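Local coordinates for conserved hypothetical protein BT1257 (Bacteroides thetaiotaomicron, PDB 2FG1) that is of unproven function but carries a macro-domain fold and probably removes ADP-ribose from thymidine in DNA by hydrolysis, at residues 20-31 / 76-87. Residues are numbered along the deposited sequence; the frame is centred on the assembly and turned at random. Where two conformers were deposited one is given.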
ATOM      1  N   GLY A  20       6.046   5.793  17.192  1.00 20.97           N
ATOM      2  CA  GLY A  20       6.637   4.503  16.870  1.00 20.06           C
ATOM      3  C   GLY A  20       7.008   4.351  15.407  1.00 19.24           C
ATOM      4  O   GLY A  20       6.991   5.324  14.635  1.00 19.65           O
ATOM      5  N   VAL A  21       7.352   3.125  15.033  1.00 18.67           N
ATOM      6  CA  VAL A  21       7.714   2.814  13.660  1.00 18.57           C
ATOM      7  C   VAL A  21       6.433   2.734  12.819  1.00 18.37           C
ATOM      8  O   VAL A  21       5.424   2.164  13.248  1.00 18.19           O
ATOM      9  CB  VAL A  21       8.522   1.490  13.577  1.00 18.89           C
ATOM     10  CG1 VAL A  21       8.951   1.208  12.154  1.00 19.53           C
ATOM     11  CG2 VAL A  21       9.759   1.538  14.486  1.00 20.27           C
ATOM     12  N   LYS A  22       6.473   3.322  11.627  1.00 18.11           N
ATOM     13  CA  LYS A  22       5.291   3.436  10.770  0.60 18.32           C
ATOM     14  C   LYS A  22       5.599   2.943   9.364  1.00 18.11           C
ATOM     15  O   LYS A  22       6.698   3.180   8.846  1.00 18.68           O
ATOM     16  CB  LYS A  22       4.824   4.894  10.699  0.60 18.22           C
ATOM     17  CG  LYS A  22       4.585   5.573  12.051  0.60 18.70           C
ATOM     18  CD  LYS A  22       4.408   7.084  11.891  0.60 19.22           C
ATOM     19  CE  LYS A  22       4.413   7.802  13.226  0.60 20.44           C
ATOM     20  NZ  LYS A  22       4.027   9.228  13.053  0.60 20.27           N
ATOM     21  N   VAL A  23       4.628   2.274   8.751  1.00 18.09           N
ATOM     22  CA  VAL A  23       4.735   1.820   7.361  1.00 18.41           C
ATOM     23  C   VAL A  23       3.560   2.397   6.584  1.00 18.21           C
ATOM     24  O   VAL A  23       2.388   2.130   6.920  1.00 18.71           O
ATOM     25  CB  VAL A  23       4.732   0.278   7.252  1.00 19.07           C
ATOM     26  CG1 VAL A  23       4.850  -0.163   5.799  1.00 20.31           C
ATOM     27  CG2 VAL A  23       5.879  -0.326   8.067  1.00 20.43           C
ATOM     28  N   ILE A  24       3.863   3.194   5.563  1.00 17.98           N
ATOM     29  CA  ILE A  24       2.836   3.719   4.662  1.00 18.27           C
ATOM     30  C   ILE A  24       2.684   2.726   3.518  1.00 18.41           C
ATOM     31  O   ILE A  24       3.652   2.467   2.785  1.00 18.85           O
ATOM     32  CB  ILE A  24       3.252   5.089   4.098  1.00 18.09           C
ATOM     33  CG1 ILE A  24       3.362   6.123   5.217  1.00 18.88           C
ATOM     34  CG2 ILE A  24       2.256   5.574   3.023  1.00 19.56           C
ATOM     35  CD1 ILE A  24       4.179   7.350   4.829  1.00 19.86           C
ATOM     36  N   THR A  25       1.490   2.166   3.348  1.00 17.92           N
ATOM     37  CA  THR A  25       1.248   1.138   2.336  1.00 17.99           C
ATOM     38  C   THR A  25       0.405   1.699   1.209  1.00 18.11           C
ATOM     39  O   THR A  25      -0.602   2.355   1.464  1.00 18.64           O
ATOM     40  CB  THR A  25       0.492  -0.074   2.914  1.00 18.98           C
ATOM     41  OG1 THR A  25      -0.766   0.360   3.454  1.00 19.05           O
ATOM     42  CG2 THR A  25       1.278  -0.751   4.012  1.00 20.25           C
ATOM     43  N   HIS A  26       0.775   1.408  -0.037  1.00 17.72           N
ATOM     44  CA  HIS A  26      -0.052   1.829  -1.168  1.00 17.73           C
ATOM     45  C   HIS A  26       0.095   0.829  -2.313  1.00 18.11           C
ATOM     46  O   HIS A  26       1.033   0.038  -2.344  1.00 17.91           O
ATOM     47  CB  HIS A  26       0.312   3.258  -1.583  1.00 18.39           C
ATOM     48  CG  HIS A  26       1.643   3.352  -2.239  1.00 18.12           C
ATOM     49  ND1 HIS A  26       1.785   3.753  -3.547  1.00 18.82           N
ATOM     50  CD2 HIS A  26       2.881   3.023  -1.798  1.00 18.67           C
ATOM     51  CE1 HIS A  26       3.064   3.691  -3.881  1.00 18.70           C
ATOM     52  NE2 HIS A  26       3.748   3.244  -2.842  1.00 18.27           N
ATOM     53  N   ILE A  27      -0.862   0.860  -3.233  1.00 17.49           N
ATOM     54  CA  ILE A  27      -0.934  -0.109  -4.322  1.00 18.21           C
ATOM     55  C   ILE A  27      -0.307   0.447  -5.590  1.00 18.08           C
ATOM     56  O   ILE A  27      -0.731   1.495  -6.118  1.00 18.43           O
ATOM     57  CB  ILE A  27      -2.387  -0.544  -4.604  1.00 18.17           C
ATOM     58  CG1 ILE A  27      -2.975  -1.280  -3.390  1.00 18.78           C
ATOM     59  CG2 ILE A  27      -2.435  -1.453  -5.834  1.00 19.42           C
ATOM     60  CD1 ILE A  27      -4.481  -1.555  -3.493  1.00 18.67           C
ATOM     61  N   CYS A  28       0.697  -0.285  -6.069  1.00 17.73           N
ATOM     62  CA  CYS A  28       1.378  -0.003  -7.313  1.00 17.85           C
ATOM     63  C   CYS A  28       0.917  -0.953  -8.401  1.00 17.74           C
ATOM     64  O   CYS A  28       0.398  -2.048  -8.141  1.00 18.22           O
ATOM     65  CB  CYS A  28       2.890  -0.166  -7.112  1.00 18.16           C
ATOM     66  SG  CYS A  28       3.615   0.977  -5.958  1.00 19.64           S
ATOM     67  N   ASN A  29       1.116  -0.536  -9.642  1.00 17.69           N
ATOM     68  CA  ASN A  29       0.834  -1.417 -10.769  1.00 17.83           C
ATOM     69  C   ASN A  29       2.042  -2.261 -11.172  1.00 18.24           C
ATOM     70  O   ASN A  29       3.180  -2.033 -10.717  1.00 18.29           O
ATOM     71  CB  ASN A  29       0.312  -0.614 -11.959  1.00 17.76           C
ATOM     72  CG  ASN A  29       1.328   0.374 -12.457  1.00 17.48           C
ATOM     73  OD1 ASN A  29       2.295  -0.003 -13.122  1.00 18.02           O
ATOM     74  ND2 ASN A  29       1.152   1.640 -12.088  1.00 18.03           N
ATOM     75  N   ASP A  30       1.779  -3.233 -12.038  1.00 18.18           N
ATOM     76  CA  ASP A  30       2.804  -4.179 -12.481  1.00 18.83           C
ATOM     77  C   ASP A  30       3.459  -3.820 -13.820  1.00 19.23           C
ATOM     78  O   ASP A  30       4.085  -4.682 -14.444  1.00 20.25           O
ATOM     79  CB  ASP A  30       2.239  -5.609 -12.514  1.00 19.22           C
ATOM     80  CG  ASP A  30       1.083  -5.772 -13.486  1.00 18.97           C
ATOM     81  OD1 ASP A  30       0.713  -4.792 -14.172  1.00 18.90           O
ATOM     82  OD2 ASP A  30       0.551  -6.905 -13.567  1.00 20.14           O
ATOM     83  N   ILE A  31       3.322  -2.568 -14.255  1.00 19.61           N
ATOM     84  CA  ILE A  31       3.968  -2.138 -15.500  1.00 20.60           C
ATOM     85  C   ILE A  31       4.975  -1.004 -15.306  1.00 19.78           C
ATOM     86  O   ILE A  31       5.496  -0.467 -16.283  1.00 20.71           O
ATOM     87  CB  ILE A  31       2.955  -1.795 -16.641  1.00 21.17           C
ATOM     88  CG1 ILE A  31       2.186  -0.499 -16.375  1.00 21.94           C
ATOM     89  CG2 ILE A  31       2.017  -2.964 -16.908  1.00 23.23           C
ATOM     90  CD1 ILE A  31       1.622   0.143 -17.657  1.00 22.53           C
ATOM     91  N   LYS A  76      12.399   5.883  11.531  0.50 21.11           N
ATOM     92  CA  LYS A  76      11.156   5.229  11.971  0.50 20.58           C
ATOM     93  C   LYS A  76       9.983   5.267  10.974  0.50 20.39           C
ATOM     94  O   LYS A  76       8.820   5.191  11.378  0.50 19.87           O
ATOM     95  CB  LYS A  76      10.714   5.783  13.336  0.50 20.80           C
ATOM     96  CG  LYS A  76      11.721   5.554  14.462  0.50 22.12           C
ATOM     97  CD  LYS A  76      11.491   6.514  15.609  0.50 24.74           C
ATOM     98  CE  LYS A  76      10.201   6.217  16.357  0.50 24.97           C
ATOM     99  NZ  LYS A  76      10.017   7.166  17.485  0.50 25.83           N
ATOM    100  N   LEU A  77      10.283   5.358   9.678  1.00 20.26           N
ATOM    101  CA  LEU A  77       9.222   5.503   8.660  1.00 20.33           C
ATOM    102  C   LEU A  77       9.582   4.821   7.351  1.00 19.10           C
ATOM    103  O   LEU A  77      10.617   5.118   6.742  1.00 19.72           O
ATOM    104  CB  LEU A  77       8.856   6.976   8.422  1.00 20.71           C
ATOM    105  CG  LEU A  77       7.692   7.322   7.477  1.00 21.67           C
ATOM    106  CD1 LEU A  77       6.395   6.627   7.856  1.00 22.72           C
ATOM    107  CD2 LEU A  77       7.484   8.828   7.439  1.00 23.04           C
ATOM    108  N   TYR A  78       8.721   3.897   6.933  1.00 18.97           N
ATOM    109  CA  TYR A  78       8.917   3.127   5.713  1.00 18.98           C
ATOM    110  C   TYR A  78       7.733   3.318   4.789  1.00 18.71           C
ATOM    111  O   TYR A  78       6.619   3.610   5.250  1.00 19.45           O
ATOM    112  CB  TYR A  78       9.069   1.631   6.015  1.00 20.39           C
ATOM    113  CG  TYR A  78      10.253   1.334   6.891  1.00 21.40           C
ATOM    114  CD1 TYR A  78      11.473   0.929   6.343  1.00 22.06           C
ATOM    115  CD2 TYR A  78      10.164   1.484   8.275  1.00 21.86           C
ATOM    116  CE1 TYR A  78      12.572   0.674   7.162  1.00 23.89           C
ATOM    117  CE2 TYR A  78      11.257   1.236   9.099  1.00 23.16           C
ATOM    118  CZ  TYR A  78      12.452   0.835   8.530  1.00 22.78           C
ATOM    119  OH  TYR A  78      13.533   0.587   9.355  1.00 25.36           O
ATOM    120  N   VAL A  79       7.964   3.134   3.490  1.00 18.31           N
ATOM    121  CA  VAL A  79       6.891   3.044   2.507  1.00 18.42           C
ATOM    122  C   VAL A  79       6.930   1.658   1.884  1.00 18.46           C
ATOM    123  O   VAL A  79       8.006   1.179   1.504  1.00 18.91           O
ATOM    124  CB  VAL A  79       7.024   4.142   1.411  1.00 18.24           C
ATOM    125  CG1 VAL A  79       5.985   3.942   0.290  1.00 19.61           C
ATOM    126  CG2 VAL A  79       6.918   5.531   2.019  1.00 18.73           C
ATOM    127  N   ALA A  80       5.770   1.003   1.801  1.00 18.07           N
ATOM    128  CA  ALA A  80       5.643  -0.300   1.172  1.00 18.01           C
ATOM    129  C   ALA A  80       5.002  -0.126  -0.194  1.00 18.36           C
ATOM    130  O   ALA A  80       3.815   0.211  -0.299  1.00 18.38           O
ATOM    131  CB  ALA A  80       4.804  -1.223   2.056  1.00 18.76           C
ATOM    132  N   ASN A  81       5.801  -0.345  -1.237  1.00 17.97           N
ATOM    133  CA  ASN A  81       5.316  -0.322  -2.621  1.00 18.06           C
ATOM    134  C   ASN A  81       4.763  -1.722  -2.912  1.00 18.12           C
ATOM    135  O   ASN A  81       5.528  -2.662  -3.073  1.00 18.18           O
ATOM    136  CB  ASN A  81       6.471  -0.022  -3.597  1.00 17.89           C
ATOM    137  CG  ASN A  81       7.075   1.371  -3.431  1.00 17.79           C
ATOM    138  OD1 ASN A  81       6.406   2.333  -3.081  1.00 18.01           O
ATOM    139  ND2 ASN A  81       8.364   1.490  -3.778  1.00 17.75           N
HETATM  140  N   MSE A  82       3.436  -1.851  -2.942  1.00 17.94           N
HETATM  141  CA  MSE A  82       2.780  -3.156  -3.029  1.00 18.43           C
HETATM  142  C   MSE A  82       2.241  -3.368  -4.428  1.00 17.94           C
HETATM  143  O   MSE A  82       1.368  -2.630  -4.861  1.00 17.99           O
HETATM  144  CB  MSE A  82       1.594  -3.217  -2.054  1.00 18.33           C
HETATM  145  CG  MSE A  82       1.950  -2.959  -0.578  1.00 18.35           C
HETATM  146 SE   MSE A  82       0.466  -3.316   0.637  0.90 22.09          SE
HETATM  147  CE  MSE A  82      -0.874  -2.111  -0.118  1.00 19.93           C
ATOM    148  N   ILE A  83       2.732  -4.378  -5.143  1.00 17.84           N
ATOM    149  CA  ILE A  83       2.241  -4.584  -6.508  1.00 18.40           C
ATOM    150  C   ILE A  83       0.905  -5.316  -6.458  1.00 18.41           C
ATOM    151  O   ILE A  83       0.858  -6.535  -6.278  1.00 18.53           O
ATOM    152  CB  ILE A  83       3.259  -5.309  -7.410  1.00 18.33           C
ATOM    153  CG1 ILE A  83       4.588  -4.547  -7.443  1.00 19.36           C
ATOM    154  CG2 ILE A  83       2.688  -5.451  -8.825  1.00 18.47           C
ATOM    155  CD1 ILE A  83       5.650  -5.224  -8.302  1.00 19.93           C
ATOM    156  N   GLY A  84      -0.182  -4.558  -6.611  1.00 18.67           N
ATOM    157  CA  GLY A  84      -1.527  -5.090  -6.396  1.00 19.00           C
ATOM    158  C   GLY A  84      -2.547  -4.796  -7.472  1.00 19.09           C
ATOM    159  O   GLY A  84      -3.734  -5.060  -7.288  1.00 19.30           O
ATOM    160  N   GLN A  85      -2.093  -4.236  -8.584  1.00 19.21           N
ATOM    161  CA  GLN A  85      -2.994  -4.022  -9.700  1.00 19.68           C
ATOM    162  C   GLN A  85      -2.305  -4.350 -11.015  1.00 19.66           C
ATOM    163  O   GLN A  85      -1.099  -4.151 -11.179  1.00 19.54           O
ATOM    164  CB  GLN A  85      -3.605  -2.615  -9.684  1.00 20.70           C
ATOM    165  CG  GLN A  85      -2.682  -1.541 -10.153  1.00 20.93           C
ATOM    166  CD  GLN A  85      -3.363  -0.179 -10.231  1.00 22.35           C
ATOM    167  OE1 GLN A  85      -3.601   0.459  -9.198  1.00 24.06           O
ATOM    168  NE2 GLN A  85      -3.658   0.279 -11.452  1.00 22.61           N
ATOM    169  N   HIS A  86      -3.096  -4.890 -11.933  1.00 19.19           N
ATOM    170  CA  HIS A  86      -2.606  -5.336 -13.223  1.00 19.72           C
ATOM    171  C   HIS A  86      -2.863  -4.253 -14.258  1.00 19.95           C
ATOM    172  O   HIS A  86      -4.015  -3.928 -14.552  1.00 20.23           O
ATOM    173  CB  HIS A  86      -3.310  -6.631 -13.615  1.00 20.00           C
ATOM    174  CG  HIS A  86      -2.866  -7.181 -14.931  1.00 20.67           C
ATOM    175  ND1 HIS A  86      -1.545  -7.457 -15.216  1.00 20.44           N
ATOM    176  CD2 HIS A  86      -3.568  -7.505 -16.041  1.00 22.43           C
ATOM    177  CE1 HIS A  86      -1.455  -7.937 -16.445  1.00 21.88           C
ATOM    178  NE2 HIS A  86      -2.666  -7.970 -16.968  1.00 22.55           N
ATOM    179  N   GLY A  87      -1.785  -3.686 -14.787  1.00 20.58           N
ATOM    180  CA  GLY A  87      -1.880  -2.581 -15.736  1.00 22.30           C
ATOM    181  C   GLY A  87      -2.399  -1.323 -15.065  1.00 23.36           C
ATOM    182  O   GLY A  87      -2.512  -1.255 -13.832  1.00 22.89           O
TER
HETATM  183  O   HOH W   1       7.688   7.520  18.568  1.00 26.75           O
HETATM  184  O   HOH W   2      -3.386   2.161  -6.909  1.00 28.24           O
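Strands 22-29 and 77-85 are parallel neighbours in the mixed sheet of the macro domain, paired from Lys-22 with Leu-77 to Cys-28 with Ile-83 by a ladder of backbone hydrogen bonds such as Ile-24 N to Tyr-78 O (2.8 Å). A beta bulge then shifts the register by one: Cys-28 O takes the N-H of Gly-84 and, weakly, that of Gln-85, and Asn-29 falls opposite Gln-85. On the face carrying Ile-24 and Cys-28, the ring of His-26 lies beside the Asn-81 side chain, its plane turned 82° from the amide. NE2 donates at the ring edge to an in-plane lone pair of Asn-81 OD1, 2.8 Å away; the other end of that amide, ND2, is held by Gln-69 and by Pro-49 O. Helices 38-45 and 48-59 cover this face. On the other face, the selenomethionine Met-82, bent at chi3 (-57°), lays its CE 4.0 Å from Ile-27 CG1 and 3.9 Å from Thr-25 CB.

Beyond the strands, Asp-30 grips the turn after 77-85 with both carboxylate oxygens. OD2 receives His-86 ND1 on its syn lone pair at 2.7 Å, close to the imidazole plane, while OD1 takes Gly-87 N at 2.8 Å. With an alanine here, His-86 ND1 and Gly-87 N would probably lose their shared acceptor group, and the imidazole would be freer to turn. Alongside, Gln-85 NE2 reaches Gly-87 O, and Asn-29 OD1 accepts Ile-31 N in an Asx turn while its ND2 reaches Gly-33 O. After the bulge, side-chain bonds thus take over from the regular ladder, within which His-26 to Asn-81 is a buried one; those of the carboxylate fix the rotation of the imidazole and the path of the 86-87 backbone.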